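BlEst2 (Bacillus licheniformis, PDB 6WPX) probably hydrolyses ester bonds as a lipase or esterase of the alpha/beta hydrolase clan, its propeptide form autoinhibited by the C-terminal domain. Local coordinates at residues A[287-295]-A[462-470]. Sequence-based numbering, arbitrary orientation.
Sequences LSYPFIRGG and PFNRTIIRS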
loop_
_atom_site.group_PDB
_atom_site.type_symbol
_atom_site.label_atom_id
_atom_site.label_comp_id
_atom_site.label_asym_id
_atom_site.label_seq_id
_atom_site.Cartn_x
_atom_site.Cartn_y
_atom_site.Cartn_z
ATOM N N LEU A 287 3.033 14.900 7.398
ATOM C CA LEU A 287 1.834 14.057 7.324
ATOM C C LEU A 287 0.569 14.897 7.145
ATOM O O LEU A 287 0.356 15.853 7.896
ATOM C CB LEU A 287 1.722 13.099 8.543
ATOM C CG LEU A 287 0.443 12.210 8.715
ATOM C CD1 LEU A 287 0.222 11.236 7.547
ATOM C CD2 LEU A 287 0.542 11.369 9.963
ATOM N N SER A 288 -0.227 14.570 6.111
ATOM C CA SER A 288 -1.497 15.223 5.763
ATOM C C SER A 288 -2.616 14.239 6.022
ATOM O O SER A 288 -2.353 13.046 6.185
ATOM C CB SER A 288 -1.513 15.623 4.291
ATOM O OG SER A 288 -0.552 16.640 4.068
ATOM N N TYR A 289 -3.872 14.722 6.009
ATOM C CA TYR A 289 -5.003 13.886 6.321
ATOM C C TYR A 289 -6.081 14.014 5.304
ATOM O O TYR A 289 -6.298 15.109 4.770
ATOM C CB TYR A 289 -5.550 14.246 7.712
ATOM C CG TYR A 289 -4.509 14.135 8.802
ATOM C CD1 TYR A 289 -4.225 12.908 9.399
ATOM C CD2 TYR A 289 -3.755 15.241 9.190
ATOM C CE1 TYR A 289 -3.267 12.804 10.412
ATOM C CE2 TYR A 289 -2.753 15.131 10.151
ATOM C CZ TYR A 289 -2.539 13.921 10.787
ATOM O OH TYR A 289 -1.584 13.833 11.774
ATOM N N PRO A 290 -6.798 12.905 5.025
ATOM C CA PRO A 290 -7.902 13.001 4.061
ATOM C C PRO A 290 -9.224 13.232 4.798
ATOM O O PRO A 290 -9.262 13.277 6.015
ATOM C CB PRO A 290 -7.900 11.602 3.433
ATOM C CG PRO A 290 -7.555 10.685 4.607
ATOM C CD PRO A 290 -6.654 11.517 5.542
ATOM N N PHE A 291 -10.303 13.294 4.040
ATOM C CA PHE A 291 -11.681 13.237 4.503
ATOM C C PHE A 291 -12.219 12.057 3.731
ATOM O O PHE A 291 -12.019 11.972 2.506
ATOM C CB PHE A 291 -12.503 14.506 4.203
ATOM C CG PHE A 291 -13.961 14.293 4.560
ATOM C CD1 PHE A 291 -14.373 14.267 5.890
ATOM C CD2 PHE A 291 -14.915 14.086 3.569
ATOM C CE1 PHE A 291 -15.716 14.089 6.218
ATOM C CE2 PHE A 291 -16.261 13.912 3.898
ATOM C CZ PHE A 291 -16.653 13.912 5.221
ATOM N N ILE A 292 -12.871 11.128 4.438
ATOM C CA ILE A 292 -13.343 9.883 3.830
ATOM C C ILE A 292 -14.751 9.523 4.207
ATOM O O ILE A 292 -15.116 9.580 5.374
ATOM C CB ILE A 292 -12.381 8.691 4.199
ATOM C CG1 ILE A 292 -10.911 8.974 3.860
ATOM C CG2 ILE A 292 -12.835 7.342 3.597
ATOM C CD1 ILE A 292 -9.939 8.005 4.505
ATOM N N ARG A 293 -15.516 9.040 3.202
ATOM C CA ARG A 293 -16.847 8.459 3.362
ATOM C C ARG A 293 -16.950 7.225 2.480
ATOM O O ARG A 293 -16.141 7.029 1.593
ATOM C CB ARG A 293 -17.982 9.473 3.087
ATOM C CG ARG A 293 -18.133 10.566 4.159
ATOM C CD ARG A 293 -18.639 10.011 5.492
ATOM N NE ARG A 293 -18.808 11.045 6.529
ATOM C CZ ARG A 293 -17.867 11.400 7.398
ATOM N NH1 ARG A 293 -16.655 10.872 7.326
ATOM N NH2 ARG A 293 -18.116 12.324 8.312
ATOM N N GLY A 294 -17.911 6.381 2.770
ATOM C CA GLY A 294 -18.171 5.174 2.011
ATOM C C GLY A 294 -19.604 4.739 2.201
ATOM O O GLY A 294 -20.299 5.228 3.087
ATOM N N GLY A 295 -20.043 3.806 1.385
ATOM C CA GLY A 295 -21.410 3.316 1.477
ATOM C C GLY A 295 -21.814 2.663 0.186
ATOM O O GLY A 295 -20.966 2.232 -0.598
ATOM N N PRO A 462 -15.228 25.885 9.211
ATOM C CA PRO A 462 -15.307 24.457 9.580
ATOM C C PRO A 462 -14.281 23.596 8.818
ATOM O O PRO A 462 -13.843 23.955 7.718
ATOM C CB PRO A 462 -16.733 24.060 9.169
ATOM C CG PRO A 462 -17.485 25.349 9.053
ATOM C CD PRO A 462 -16.478 26.335 8.562
ATOM N N PHE A 463 -13.870 22.516 9.442
ATOM C CA PHE A 463 -12.955 21.541 8.808
ATOM C C PHE A 463 -13.459 20.138 9.132
ATOM O O PHE A 463 -14.233 19.976 10.056
ATOM C CB PHE A 463 -11.513 21.688 9.306
ATOM C CG PHE A 463 -11.245 21.147 10.681
ATOM C CD1 PHE A 463 -10.942 19.817 10.876
ATOM C CD2 PHE A 463 -11.290 21.967 11.792
ATOM C CE1 PHE A 463 -10.697 19.322 12.138
ATOM C CE2 PHE A 463 -11.057 21.464 13.056
ATOM C CZ PHE A 463 -10.772 20.144 13.231
ATOM N N ASN A 464 -12.956 19.174 8.376
ATOM C CA ASN A 464 -13.263 17.737 8.538
ATOM C C ASN A 464 -12.051 16.912 8.057
ATOM O O ASN A 464 -11.532 17.222 7.018
ATOM C CB ASN A 464 -14.628 17.329 7.961
ATOM C CG ASN A 464 -14.887 17.756 6.532
ATOM O OD1 ASN A 464 -16.018 17.953 6.132
ATOM N ND2 ASN A 464 -13.843 17.882 5.746
ATOM N N ARG A 465 -11.640 15.927 8.843
ATOM C CA ARG A 465 -10.585 14.962 8.451
ATOM C C ARG A 465 -10.968 13.600 9.010
ATOM O O ARG A 465 -11.683 13.548 9.982
ATOM C CB ARG A 465 -9.169 15.339 8.888
ATOM C CG ARG A 465 -8.637 16.627 8.295
ATOM C CD ARG A 465 -8.382 16.620 6.815
ATOM N NE ARG A 465 -7.510 17.689 6.386
ATOM C CZ ARG A 465 -7.887 18.926 6.137
ATOM N NH1 ARG A 465 -9.150 19.278 6.259
ATOM N NH2 ARG A 465 -6.998 19.811 5.750
ATOM N N THR A 466 -10.439 12.566 8.398
ATOM C CA THR A 466 -10.657 11.178 8.779
ATOM C C THR A 466 -9.296 10.529 8.931
ATOM O O THR A 466 -8.523 10.480 7.973
ATOM C CB THR A 466 -11.481 10.440 7.727
ATOM O OG1 THR A 466 -12.584 11.241 7.311
ATOM C CG2 THR A 466 -11.974 9.108 8.239
ATOM N N ILE A 467 -9.006 10.040 10.133
ATOM C CA ILE A 467 -7.742 9.375 10.437
ATOM C C ILE A 467 -8.008 7.898 10.498
ATOM O O ILE A 467 -8.948 7.473 11.157
ATOM C CB ILE A 467 -7.133 9.909 11.769
ATOM C CG1 ILE A 467 -6.900 11.448 11.662
ATOM C CG2 ILE A 467 -5.822 9.141 12.158
ATOM C CD1 ILE A 467 -6.455 12.121 12.915
ATOM N N ILE A 468 -7.182 7.111 9.801
ATOM C CA ILE A 468 -7.253 5.655 9.819
ATOM C C ILE A 468 -6.008 5.102 10.516
ATOM O O ILE A 468 -4.885 5.408 10.122
ATOM C CB ILE A 468 -7.441 5.058 8.398
ATOM C CG1 ILE A 468 -8.836 5.428 7.856
ATOM C CG2 ILE A 468 -7.203 3.512 8.403
ATOM C CD1 ILE A 468 -9.010 5.140 6.453
ATOM N N ARG A 469 -6.222 4.285 11.546
ATOM C CA ARG A 469 -5.154 3.620 12.289
ATOM C C ARG A 469 -5.287 2.115 12.092
ATOM O O ARG A 469 -6.393 1.565 12.134
ATOM C CB ARG A 469 -5.222 3.964 13.777
ATOM C CG ARG A 469 -4.999 5.446 14.081
ATOM C CD ARG A 469 -5.190 5.730 15.554
ATOM N NE ARG A 469 -4.134 5.130 16.373
ATOM C CZ ARG A 469 -4.151 5.084 17.701
ATOM N NH1 ARG A 469 -5.176 5.586 18.377
ATOM N NH2 ARG A 469 -3.146 4.528 18.364
ATOM N N SER A 470 -4.148 1.466 11.881
ATOM C CA SER A 470 -3.988 0.036 11.684
ATOM C C SER A 470 -3.176 -0.505 12.839
ATOM O O SER A 470 -2.025 -0.129 13.007
ATOM C CB SER A 470 -3.264 -0.235 10.368
ATOM O OG SER A 470 -3.126 -1.627 10.142
#
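Pro290 and Ile292 meet Thr466 where strands of two antiparallel beta-sheets cross at 78°. Strand 290-297 is an outermost strand of its sheet. Strand 462-473 belongs to the sheet with strands 445-456 and 479-480. The contact joins these separate sheets through the edge strand 290-297, and they do not continue one another here as a paired sheet. Two hydrogen bonds join the strands at Thr466. Thr466 N donates to Pro290 O at 2.8 Å. Ile292 N donates to Thr466 OG1 at 2.9 Å. The hydroxyl lies anti to its own carbonyl carbon (chi1 -45°), which turns it to the Ile292 amide and leaves CG2 near Ile292 CB. Thr466 OG1 also hydrogen-bonds Asp452, the salt-bridge partner of Arg293. The Thr466 hydroxyl thus accepts the Ile292 N-H where the steep crossing gives no regular strand pairing.

Asn464 lays its amide over one face of the Phe291 ring, the two planes 22° apart. CG of Asn464 comes within 3.6 Å of CD1 of Phe291, and OD1 sits above the rim. The backbone N of Ala306 bonds this OD1. CZ of Phe291 sits over the centre of the Arg293 guanidinium, one corner of the ring towards it.

Arg465 is bent at its second torsion and runs its methylene groups past Tyr289, with CD 3.8 Å from Tyr289 CB. Its NH1 reaches back to Asn464 O, and NH2 forms a salt bridge with Glu308. Replacing Arg465 by alanine would probably leave Glu308 without this charged mate and open a gap beside Tyr289 CB.

Tyr289 also packs through CD1 on Ile467 CG1. At the other end of the crossing, Ile292 and Ile468 approach at about a right angle, and their CD1 methyls touch at 3.6 Å.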